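Local coordinates for phosphatidylglycerophosphatase B (Bacillus subtilis, PDB 6FMX), which removes the terminal phosphate from phosphatidylglycerophosphate to give phosphatidylglycerol and also dephosphorylates undecaprenyl pyrophosphate at the cell membrane, at residues F27-I32 / D194-F199; I32-I37 / F134-G139; V150-L155 / K167-I172. All blocks are in the same frame, centred on the assembly; numbering follows the deposited sequence.

Contact 1 of 3, residues F27-I32 / D194-F199. With OLC ((2R)-2,3-dihydroxypropyl (9Z)-octadec-9-enoate), chain C; OLC ((2R)-2,3-dihydroxypropyl (9Z)-octadec-9-enoate), chain D.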
# COMPACT_ATOMS: atom_id res chain seq x y z
N PHE A 27 -2.64 3.51 -13.45
CA PHE A 27 -3.48 4.70 -13.39
C PHE A 27 -4.81 4.46 -14.10
O PHE A 27 -5.87 4.86 -13.60
CB PHE A 27 -2.76 5.89 -14.02
CG PHE A 27 -3.56 7.15 -14.04
CD1 PHE A 27 -3.86 7.82 -12.86
CD2 PHE A 27 -4.00 7.68 -15.24
CE1 PHE A 27 -4.60 8.99 -12.88
CE2 PHE A 27 -4.73 8.85 -15.27
CZ PHE A 27 -5.03 9.51 -14.09
N LEU A 28 -4.76 3.82 -15.27
CA LEU A 28 -5.99 3.50 -15.98
C LEU A 28 -6.82 2.48 -15.21
O LEU A 28 -8.05 2.55 -15.19
CB LEU A 28 -5.66 2.97 -17.38
CG LEU A 28 -5.10 4.05 -18.32
CD1 LEU A 28 -4.72 3.46 -19.67
CD2 LEU A 28 -6.11 5.17 -18.48
N PHE A 29 -6.16 1.52 -14.55
CA PHE A 29 -6.89 0.55 -13.74
C PHE A 29 -7.62 1.24 -12.60
O PHE A 29 -8.74 0.87 -12.25
CB PHE A 29 -5.93 -0.51 -13.19
CG PHE A 29 -6.58 -1.46 -12.23
CD1 PHE A 29 -7.41 -2.47 -12.69
CD2 PHE A 29 -6.38 -1.34 -10.86
CE1 PHE A 29 -8.02 -3.35 -11.80
CE2 PHE A 29 -6.98 -2.22 -9.98
CZ PHE A 29 -7.80 -3.22 -10.45
N PHE A 30 -6.99 2.25 -11.98
CA PHE A 30 -7.65 2.95 -10.88
C PHE A 30 -8.89 3.69 -11.37
O PHE A 30 -9.93 3.68 -10.69
CB PHE A 30 -6.69 3.91 -10.19
CG PHE A 30 -7.36 4.78 -9.17
CD1 PHE A 30 -7.61 4.30 -7.89
CD2 PHE A 30 -7.75 6.07 -9.48
CE1 PHE A 30 -8.24 5.09 -6.95
CE2 PHE A 30 -8.38 6.86 -8.53
CZ PHE A 30 -8.62 6.37 -7.27
N LEU A 31 -8.79 4.38 -12.51
CA LEU A 31 -9.94 5.10 -13.04
C LEU A 31 -11.10 4.16 -13.31
O LEU A 31 -12.26 4.48 -13.00
CB LEU A 31 -9.57 5.84 -14.33
CG LEU A 31 -8.51 6.94 -14.28
CD1 LEU A 31 -8.29 7.56 -15.68
CD2 LEU A 31 -8.91 8.00 -13.28
N ILE A 32 -10.81 3.01 -13.90
CA ILE A 32 -11.86 2.05 -14.21
C ILE A 32 -12.51 1.55 -12.92
O ILE A 32 -13.74 1.43 -12.84
CB ILE A 32 -11.29 0.92 -15.07
CG1 ILE A 32 -11.12 1.43 -16.50
CG2 ILE A 32 -12.19 -0.30 -15.05
CD1 ILE A 32 -10.29 0.53 -17.38
N ASP A 194 -11.69 -1.28 -2.64
CA ASP A 194 -10.89 -0.27 -1.96
C ASP A 194 -9.43 -0.68 -1.91
O ASP A 194 -8.53 0.16 -2.06
CB ASP A 194 -11.38 -0.04 -0.52
CG ASP A 194 -12.83 0.33 -0.42
OD1 ASP A 194 -13.36 0.98 -1.35
OD2 ASP A 194 -13.42 -0.01 0.63
N VAL A 195 -9.18 -1.97 -1.65
CA VAL A 195 -7.82 -2.47 -1.53
C VAL A 195 -7.11 -2.43 -2.88
O VAL A 195 -5.97 -1.96 -3.00
CB VAL A 195 -7.83 -3.88 -0.94
CG1 VAL A 195 -6.46 -4.54 -1.08
CG2 VAL A 195 -8.25 -3.83 0.53
N LEU A 196 -7.78 -2.94 -3.92
CA LEU A 196 -7.19 -2.92 -5.26
C LEU A 196 -6.94 -1.49 -5.73
O LEU A 196 -5.91 -1.22 -6.36
CB LEU A 196 -8.09 -3.67 -6.25
CG LEU A 196 -8.35 -5.16 -6.05
CD1 LEU A 196 -9.35 -5.66 -7.08
CD2 LEU A 196 -7.08 -5.95 -6.14
N GLY A 197 -7.86 -0.58 -5.44
CA GLY A 197 -7.64 0.82 -5.78
C GLY A 197 -6.41 1.40 -5.11
O GLY A 197 -5.63 2.11 -5.74
N GLY A 198 -6.23 1.11 -3.82
CA GLY A 198 -5.06 1.59 -3.12
C GLY A 198 -3.79 0.91 -3.58
O GLY A 198 -2.74 1.56 -3.72
N PHE A 199 -3.85 -0.41 -3.82
CA PHE A 199 -2.73 -1.13 -4.43
C PHE A 199 -2.24 -0.43 -5.68
O PHE A 199 -1.04 -0.15 -5.83
CB PHE A 199 -3.15 -2.56 -4.78
CG PHE A 199 -3.05 -3.55 -3.64
CD1 PHE A 199 -2.49 -3.19 -2.42
CD2 PHE A 199 -3.51 -4.85 -3.80
CE1 PHE A 199 -2.41 -4.11 -1.39
CE2 PHE A 199 -3.43 -5.77 -2.76
CZ PHE A 199 -2.88 -5.40 -1.56
C18 OLC C . -3.43 -3.17 -16.68
C10 OLC C . -8.33 -4.27 -16.44
C9 OLC C . -9.43 -4.65 -15.82
C17 OLC C . -4.48 -3.25 -17.79
C11 OLC C . -7.85 -2.81 -16.41
C8 OLC C . -10.26 -3.64 -15.03
C24 OLC C . -21.10 -4.77 -15.15
C16 OLC C . -4.37 -2.08 -18.78
C12 OLC C . -7.84 -2.29 -17.85
C7 OLC C . -11.26 -4.38 -14.14
C15 OLC C . -4.71 -0.74 -18.12
C13 OLC C . -7.21 -0.91 -18.00
C6 OLC C . -11.74 -3.46 -13.02
C14 OLC C . -5.92 -0.84 -17.20
C5 OLC C . -12.18 -4.30 -11.82
C4 OLC C . -13.63 -3.98 -11.49
C3 OLC C . -14.55 -4.77 -12.42
C2 OLC C . -15.29 -3.78 -13.31
C21 OLC C . -18.68 -4.73 -14.61
C1 OLC C . -16.44 -4.51 -13.99
C22 OLC C . -19.91 -3.88 -14.81
O19 OLC C . -16.28 -5.62 -14.40
O25 OLC C . -22.27 -4.02 -14.95
O23 OLC C . -20.14 -3.22 -13.60
O20 OLC C . -17.68 -3.88 -14.13
C18 OLC D . -11.00 2.05 -21.09
C10 OLC D . -14.10 6.54 -16.43
C9 OLC D . -13.96 7.64 -15.72
C17 OLC D . -9.61 2.35 -20.54
C11 OLC D . -13.19 5.34 -16.18
C8 OLC D . -12.90 7.72 -14.62
C24 OLC D . -23.45 8.30 -9.59
C16 OLC D . -9.52 3.83 -20.20
C12 OLC D . -12.55 4.89 -17.49
C7 OLC D . -13.32 8.72 -13.55
C15 OLC D . -10.52 4.16 -19.09
C13 OLC D . -11.90 6.08 -18.19
C6 OLC D . -14.25 8.03 -12.56
C14 OLC D . -10.61 5.68 -18.91
C5 OLC D . -15.19 9.08 -11.95
C4 OLC D . -16.37 8.38 -11.28
C3 OLC D . -17.55 8.33 -12.24
C2 OLC D . -18.73 7.64 -11.56
C21 OLC D . -21.26 9.43 -9.45
C1 OLC D . -19.47 8.66 -10.69
C22 OLC D . -22.74 9.64 -9.70
O19 OLC D . -18.94 9.67 -10.37
O25 OLC D . -24.47 8.42 -8.64
O23 OLC D . -23.24 10.51 -8.73
O20 OLC D . -20.78 8.41 -10.28

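Contact 2 of 3, residues I32-I37 / F134-G139. With WO4 (tungstate(VI)ion), chain G; OLC ((2R)-2,3-dihydroxypropyl (9Z)-octadec-9-enoate), chain C; OLC ((2R)-2,3-dihydroxypropyl (9Z)-octadec-9-enoate), chain D.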
# COMPACT_ATOMS: atom_id res chain seq x y z
N ILE A 32 -10.81 3.01 -13.90
CA ILE A 32 -11.86 2.05 -14.21
C ILE A 32 -12.51 1.55 -12.92
O ILE A 32 -13.74 1.43 -12.84
CB ILE A 32 -11.29 0.92 -15.07
CG1 ILE A 32 -11.12 1.43 -16.50
CG2 ILE A 32 -12.19 -0.30 -15.05
CD1 ILE A 32 -10.29 0.53 -17.38
N LEU A 33 -11.70 1.29 -11.90
CA LEU A 33 -12.24 0.89 -10.60
C LEU A 33 -13.06 2.00 -9.96
O LEU A 33 -14.13 1.74 -9.39
CB LEU A 33 -11.11 0.46 -9.66
CG LEU A 33 -10.89 -1.02 -9.44
CD1 LEU A 33 -9.87 -1.22 -8.34
CD2 LEU A 33 -12.22 -1.67 -9.07
N ALA A 34 -12.55 3.24 -10.00
CA ALA A 34 -13.27 4.36 -9.43
C ALA A 34 -14.63 4.57 -10.08
O ALA A 34 -15.55 5.09 -9.43
CB ALA A 34 -12.44 5.64 -9.54
N ALA A 35 -14.78 4.17 -11.34
CA ALA A 35 -16.09 4.16 -11.98
C ALA A 35 -16.88 2.91 -11.62
O ALA A 35 -18.08 3.00 -11.34
CB ALA A 35 -15.92 4.25 -13.50
N ALA A 36 -16.22 1.75 -11.59
CA ALA A 36 -16.93 0.49 -11.43
C ALA A 36 -17.58 0.37 -10.06
O ALA A 36 -18.61 -0.28 -9.93
CB ALA A 36 -15.98 -0.69 -11.66
N ILE A 37 -17.01 1.01 -9.03
CA ILE A 37 -17.59 0.91 -7.69
C ILE A 37 -18.96 1.57 -7.60
O ILE A 37 -19.67 1.37 -6.60
CB ILE A 37 -16.65 1.52 -6.63
CG1 ILE A 37 -16.32 2.98 -6.95
CG2 ILE A 37 -15.36 0.70 -6.54
CD1 ILE A 37 -15.63 3.68 -5.79
N PHE A 134 -13.66 7.82 4.88
CA PHE A 134 -14.33 7.12 3.80
C PHE A 134 -13.49 5.92 3.35
O PHE A 134 -12.33 5.74 3.75
CB PHE A 134 -14.61 8.07 2.64
CG PHE A 134 -15.72 9.04 2.94
CD1 PHE A 134 -16.99 8.59 3.21
CD2 PHE A 134 -15.48 10.41 2.99
CE1 PHE A 134 -18.02 9.48 3.51
CE2 PHE A 134 -16.49 11.30 3.28
CZ PHE A 134 -17.76 10.83 3.55
N SER A 135 -14.10 5.08 2.51
CA SER A 135 -13.59 3.73 2.28
C SER A 135 -12.63 3.63 1.10
O SER A 135 -11.72 2.78 1.13
CB SER A 135 -14.76 2.77 2.06
OG SER A 135 -14.40 1.45 2.39
N PHE A 136 -12.79 4.45 0.06
CA PHE A 136 -12.08 4.25 -1.20
C PHE A 136 -11.18 5.44 -1.53
O PHE A 136 -11.66 6.58 -1.57
CB PHE A 136 -13.10 4.04 -2.36
CG PHE A 136 -12.45 3.71 -3.70
CD1 PHE A 136 -12.06 4.72 -4.55
CD2 PHE A 136 -12.26 2.39 -4.09
CE1 PHE A 136 -11.46 4.43 -5.78
CE2 PHE A 136 -11.68 2.09 -5.33
CZ PHE A 136 -11.28 3.11 -6.17
N PRO A 137 -9.89 5.22 -1.82
CA PRO A 137 -9.15 3.94 -1.80
C PRO A 137 -8.61 3.62 -0.41
O PRO A 137 -8.50 4.54 0.40
CB PRO A 137 -8.01 4.17 -2.79
CG PRO A 137 -7.79 5.66 -2.78
CD PRO A 137 -9.09 6.31 -2.40
N SER A 138 -8.26 2.36 -0.14
CA SER A 138 -7.78 1.97 1.18
C SER A 138 -6.40 2.56 1.46
O SER A 138 -5.46 2.33 0.70
CB SER A 138 -7.73 0.44 1.31
OG SER A 138 -6.91 0.06 2.40
N GLY A 139 -6.28 3.30 2.56
CA GLY A 139 -5.01 3.92 2.87
C GLY A 139 -3.94 2.92 3.29
O GLY A 139 -2.78 3.07 2.91
W WO4 G . -7.83 2.75 5.76
O1 WO4 G . -9.32 2.11 6.99
O2 WO4 G . -8.56 3.91 4.26
O3 WO4 G . -6.59 3.97 6.82
O4 WO4 G . -6.96 1.13 4.96
C18 OLC C . -3.43 -3.17 -16.68
C10 OLC C . -8.33 -4.27 -16.44
C9 OLC C . -9.43 -4.65 -15.82
C17 OLC C . -4.48 -3.25 -17.79
C11 OLC C . -7.85 -2.81 -16.41
C8 OLC C . -10.26 -3.64 -15.03
C24 OLC C . -21.10 -4.77 -15.15
C16 OLC C . -4.37 -2.08 -18.78
C12 OLC C . -7.84 -2.29 -17.85
C7 OLC C . -11.26 -4.38 -14.14
C15 OLC C . -4.71 -0.74 -18.12
C13 OLC C . -7.21 -0.91 -18.00
C6 OLC C . -11.74 -3.46 -13.02
C14 OLC C . -5.92 -0.84 -17.20
C5 OLC C . -12.18 -4.30 -11.82
C4 OLC C . -13.63 -3.98 -11.49
C3 OLC C . -14.55 -4.77 -12.42
C2 OLC C . -15.29 -3.78 -13.31
C21 OLC C . -18.68 -4.73 -14.61
C1 OLC C . -16.44 -4.51 -13.99
C22 OLC C . -19.91 -3.88 -14.81
O19 OLC C . -16.28 -5.62 -14.40
O25 OLC C . -22.27 -4.02 -14.95
O23 OLC C . -20.14 -3.22 -13.60
O20 OLC C . -17.68 -3.88 -14.13
C18 OLC D . -11.00 2.05 -21.09
C10 OLC D . -14.10 6.54 -16.43
C9 OLC D . -13.96 7.64 -15.72
C17 OLC D . -9.61 2.35 -20.54
C11 OLC D . -13.19 5.34 -16.18
C8 OLC D . -12.90 7.72 -14.62
C24 OLC D . -23.45 8.30 -9.59
C16 OLC D . -9.52 3.83 -20.20
C12 OLC D . -12.55 4.89 -17.49
C7 OLC D . -13.32 8.72 -13.55
C15 OLC D . -10.52 4.16 -19.09
C13 OLC D . -11.90 6.08 -18.19
C6 OLC D . -14.25 8.03 -12.56
C14 OLC D . -10.61 5.68 -18.91
C5 OLC D . -15.19 9.08 -11.95
C4 OLC D . -16.37 8.38 -11.28
C3 OLC D . -17.55 8.33 -12.24
C2 OLC D . -18.73 7.64 -11.56
C21 OLC D . -21.26 9.43 -9.45
C1 OLC D . -19.47 8.66 -10.69
C22 OLC D . -22.74 9.64 -9.70
O19 OLC D . -18.94 9.67 -10.37
O25 OLC D . -24.47 8.42 -8.64
O23 OLC D . -23.24 10.51 -8.73
O20 OLC D . -20.78 8.41 -10.28

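Contact 3 of 3, residues V150-L155 / K167-I172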
# COMPACT_ATOMS: atom_id res chain seq x y z
N VAL A 150 9.17 0.48 -2.32
CA VAL A 150 10.16 1.56 -2.30
C VAL A 150 11.31 1.21 -1.38
O VAL A 150 12.49 1.38 -1.73
CB VAL A 150 9.49 2.88 -1.89
CG1 VAL A 150 10.53 3.89 -1.45
CG2 VAL A 150 8.68 3.44 -3.03
N ILE A 151 11.00 0.73 -0.17
CA ILE A 151 12.04 0.29 0.75
C ILE A 151 12.90 -0.78 0.09
O ILE A 151 14.14 -0.73 0.14
CB ILE A 151 11.42 -0.22 2.06
CG1 ILE A 151 10.93 0.94 2.91
CG2 ILE A 151 12.43 -1.09 2.82
CD1 ILE A 151 10.08 0.51 4.12
N ALA A 152 12.26 -1.76 -0.55
CA ALA A 152 12.99 -2.80 -1.26
C ALA A 152 13.93 -2.20 -2.30
O ALA A 152 15.09 -2.63 -2.41
CB ALA A 152 12.01 -3.77 -1.93
N TYR A 153 13.46 -1.22 -3.06
CA TYR A 153 14.30 -0.62 -4.10
C TYR A 153 15.53 0.02 -3.49
O TYR A 153 16.65 -0.20 -3.96
CB TYR A 153 13.50 0.40 -4.91
CG TYR A 153 14.40 1.23 -5.81
CD1 TYR A 153 14.91 0.68 -6.98
CD2 TYR A 153 14.74 2.54 -5.50
CE1 TYR A 153 15.74 1.42 -7.82
CE2 TYR A 153 15.57 3.28 -6.33
CZ TYR A 153 16.07 2.71 -7.48
OH TYR A 153 16.89 3.44 -8.31
N PHE A 154 15.36 0.82 -2.44
CA PHE A 154 16.49 1.53 -1.87
C PHE A 154 17.40 0.62 -1.05
O PHE A 154 18.62 0.85 -1.02
CB PHE A 154 16.00 2.71 -1.03
CG PHE A 154 15.57 3.89 -1.85
CD1 PHE A 154 16.49 4.61 -2.58
CD2 PHE A 154 14.23 4.27 -1.91
CE1 PHE A 154 16.11 5.69 -3.36
CE2 PHE A 154 13.83 5.36 -2.68
CZ PHE A 154 14.76 6.08 -3.40
N LEU A 155 16.86 -0.42 -0.42
CA LEU A 155 17.74 -1.39 0.25
C LEU A 155 18.63 -2.11 -0.75
O LEU A 155 19.84 -2.23 -0.53
CB LEU A 155 16.92 -2.40 1.05
CG LEU A 155 16.20 -1.88 2.31
CD1 LEU A 155 15.50 -3.04 3.01
CD2 LEU A 155 17.16 -1.15 3.26
N LYS A 167 15.47 -10.48 -5.92
CA LYS A 167 14.14 -11.02 -6.16
C LYS A 167 13.44 -11.36 -4.85
O LYS A 167 12.23 -11.16 -4.72
CB LYS A 167 14.23 -12.25 -7.06
N MET A 168 14.20 -11.84 -3.87
CA MET A 168 13.62 -12.20 -2.58
C MET A 168 13.21 -10.97 -1.79
O MET A 168 12.21 -10.99 -1.06
CB MET A 168 14.62 -13.03 -1.78
CG MET A 168 14.02 -13.82 -0.63
SD MET A 168 12.43 -14.56 -1.05
CE MET A 168 12.92 -15.67 -2.38
N VAL A 169 13.97 -9.88 -1.91
CA VAL A 169 13.62 -8.66 -1.20
C VAL A 169 12.30 -8.11 -1.74
O VAL A 169 11.41 -7.72 -0.98
CB VAL A 169 14.76 -7.63 -1.31
CG1 VAL A 169 14.36 -6.31 -0.68
CG2 VAL A 169 16.03 -8.20 -0.64
N TYR A 170 12.14 -8.13 -3.06
CA TYR A 170 10.92 -7.61 -3.66
C TYR A 170 9.74 -8.54 -3.41
O TYR A 170 8.60 -8.08 -3.26
CB TYR A 170 11.13 -7.41 -5.16
CG TYR A 170 11.81 -6.11 -5.53
CD1 TYR A 170 11.13 -4.90 -5.42
CD2 TYR A 170 13.11 -6.10 -6.01
CE1 TYR A 170 11.74 -3.71 -5.78
CE2 TYR A 170 13.72 -4.91 -6.38
CZ TYR A 170 13.03 -3.72 -6.26
OH TYR A 170 13.65 -2.54 -6.62
N ILE A 171 9.99 -9.85 -3.38
CA ILE A 171 8.93 -10.79 -3.06
C ILE A 171 8.42 -10.55 -1.64
O ILE A 171 7.21 -10.55 -1.39
CB ILE A 171 9.41 -12.24 -3.26
CG1 ILE A 171 9.42 -12.59 -4.74
CG2 ILE A 171 8.51 -13.22 -2.50
CD1 ILE A 171 10.09 -13.92 -5.05
N ILE A 172 9.34 -10.31 -0.70
CA ILE A 172 8.94 -10.01 0.67
C ILE A 172 8.08 -8.75 0.71
O ILE A 172 7.05 -8.71 1.38
CB ILE A 172 10.18 -9.89 1.57
CG1 ILE A 172 10.83 -11.25 1.76
CG2 ILE A 172 9.78 -9.33 2.94
CD1 ILE A 172 12.15 -11.19 2.52

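Contact 1 of 3, residues F27-I32 / D194-F199
Phe29 and Phe30 reach from the first transmembrane helix, 21-36, to Leu196 and Gly197 on the last, 192-215, so this contact joins the first and last transmembrane helices of the bundle in a PAP2-family membrane phosphatase. The helices run in opposite directions, and with no side chain on Gly197 its CA approaches that of Phe30 to 5.5 Å. No hydrogen bond crosses; the junction is made of two phenyl rings set against backbone, with lipid along its outer side.

Phe29 is the side chain to follow. Its CB lies beside the monoolein of chain C, 4.0 Å from its C14. With CG anti to the backbone N (chi1 174°), the ring is carried toward helix 192-215. One side of the ring keeps to the lipid, CD1 being 3.8 Å from C11 and CE1 3.9 Å from C6 of the same monoolein. On the other side CE2 meets protein, lying 4.2 Å from CB of Leu196; the two side chains slant across each other, and the carbonyl O of Leu196 sits near the plane of the ring, at its edge. A phenylalanine suits this border because a flat, wholly apolar ring can serve lipid and helix at once.

Phe30 is the buried partner. The same anti arrangement about CA-CB swings its ring in against helix 192-215, where it also meets Ser200 and Leu201, while the ring of Phe136 lies against it with the planes about 20° apart. One turn before Gly197, Asp194, thought to stabilise the nucleophilic histidine, forms a salt bridge with Arg120. Gly197 O is also hydrogen-bonded to Ser200 OG, and CD1 of Phe30 approaches this same oxygen obliquely, at 3.7 Å.

Contact 2 of 3, residues I32-I37 / F134-G139
Phe136 holds CG anti to its backbone N (chi1 -175°), which sends the ring out of its loop toward helix 21-36, and Ile37 answers with CG1 set between its N and carbonyl carbon (chi1 57°). That isoleucine rotamer is a crowded one, but it brings CD1 over the ring. The methyl stands 3.9 Å from the centroid of the Phe136 ring and 13° off the normal, a CH-pi contact over the face. The CG2 branch of Ile37 adds a touch at CE2 of Phe136, 4.1 Å away.

The far end of the ring rests on helix backbone. CZ of Phe136 comes to 4.0 Å from CA of Ala34, whose CB lies 4.1 Å from CE1; a methyl is small enough to admit the ring this close. Leu33 contributes CB near CZ, while its CD2 turns to a monoolein chain. The contact is buried and mainly apolar around the ring, with Ile118 and Phe30 also against it, while Asp194 lies at the ring's base.

Beyond Phe136 the chain leads into the anion site. A cis peptide bond leads into Pro137, and Ser138 then caps helix 139-158 with its side chain. The same OG donates a hydrogen bond to tungstate O4 at 2.8 Å, and Gly139 N gives an almost straight one to O2 at 2.9 Å. Lys115, Arg122, Arg184 and the backbone N of His140 also bind this phosphate-like anion. The ring lies just before residues 137-140, assigned as phosphatase motif II, where a helix N-terminus binds the oxyanion, as expected for a PAP2 active site.

Contact 3 of 3, residues V150-L155 / K167-I172
Val169 and Tyr170 carry helix 166-186 onto Ala152 and Tyr153 of helix 139-158. Val169 comes first: its CG1, anti to the backbone N (chi1 175°), lies 3.7 Å from CB of Ala152, a branched side chain against a small one. Tyr170 follows, its ring laid alongside the other helix. CB of Ala152 sits over one face of that ring, 4.2 Å from the centroid and 27° off the normal, in a CH-pi contact.

A tyrosine suits the place because its long flat ring offers that methyl a face while its hydroxyl spans to the base of Tyr153. There Tyr170 OH lies 3.2 Å from CA and 3.4 Å from CB of Tyr153, at the edge of its ring. The two tyrosine side chains run alongside each other in the same direction; the Tyr153 hydroxyl is hydrogen-bonded to Asp213 and Lys217. Replacing Tyr170 with a serine would probably open a gap beside Tyr153 and deprive the Ala152 methyl of its aromatic face.

The axes of segments 150-155 and 167-172 approach to 9.0 Å, with their directions 161° apart, the mark of an antiparallel transmembrane hairpin joined by a short loop assigned to the cytoplasmic side.

How the contacts relate
Contacts 1 and 2 both draw on helix 21-36 and share Ile32; their centres are 7 Å apart. They meet directly: Phe30 packs on Phe136, and Asp194 probably hydrogen-bonds to Ser135 and Ser138 of the 134-139 loop. Contact 2 is buried and leads to the anion site, whereas contact 1 is partly buried, and both touch the same two lipids. Contact 3, also partly buried, lies away from the annotated sites, its centre 22 Å from that of contact 1 and 27 Å from that of contact 2. It joins helices adjacent in sequence. In each an aromatic ring meets a small residue, glycine in contact 1 and alanine in 2 and 3, but contact 2 adds Ile37 over its ring face and contact 3 a tyrosine hydroxyl.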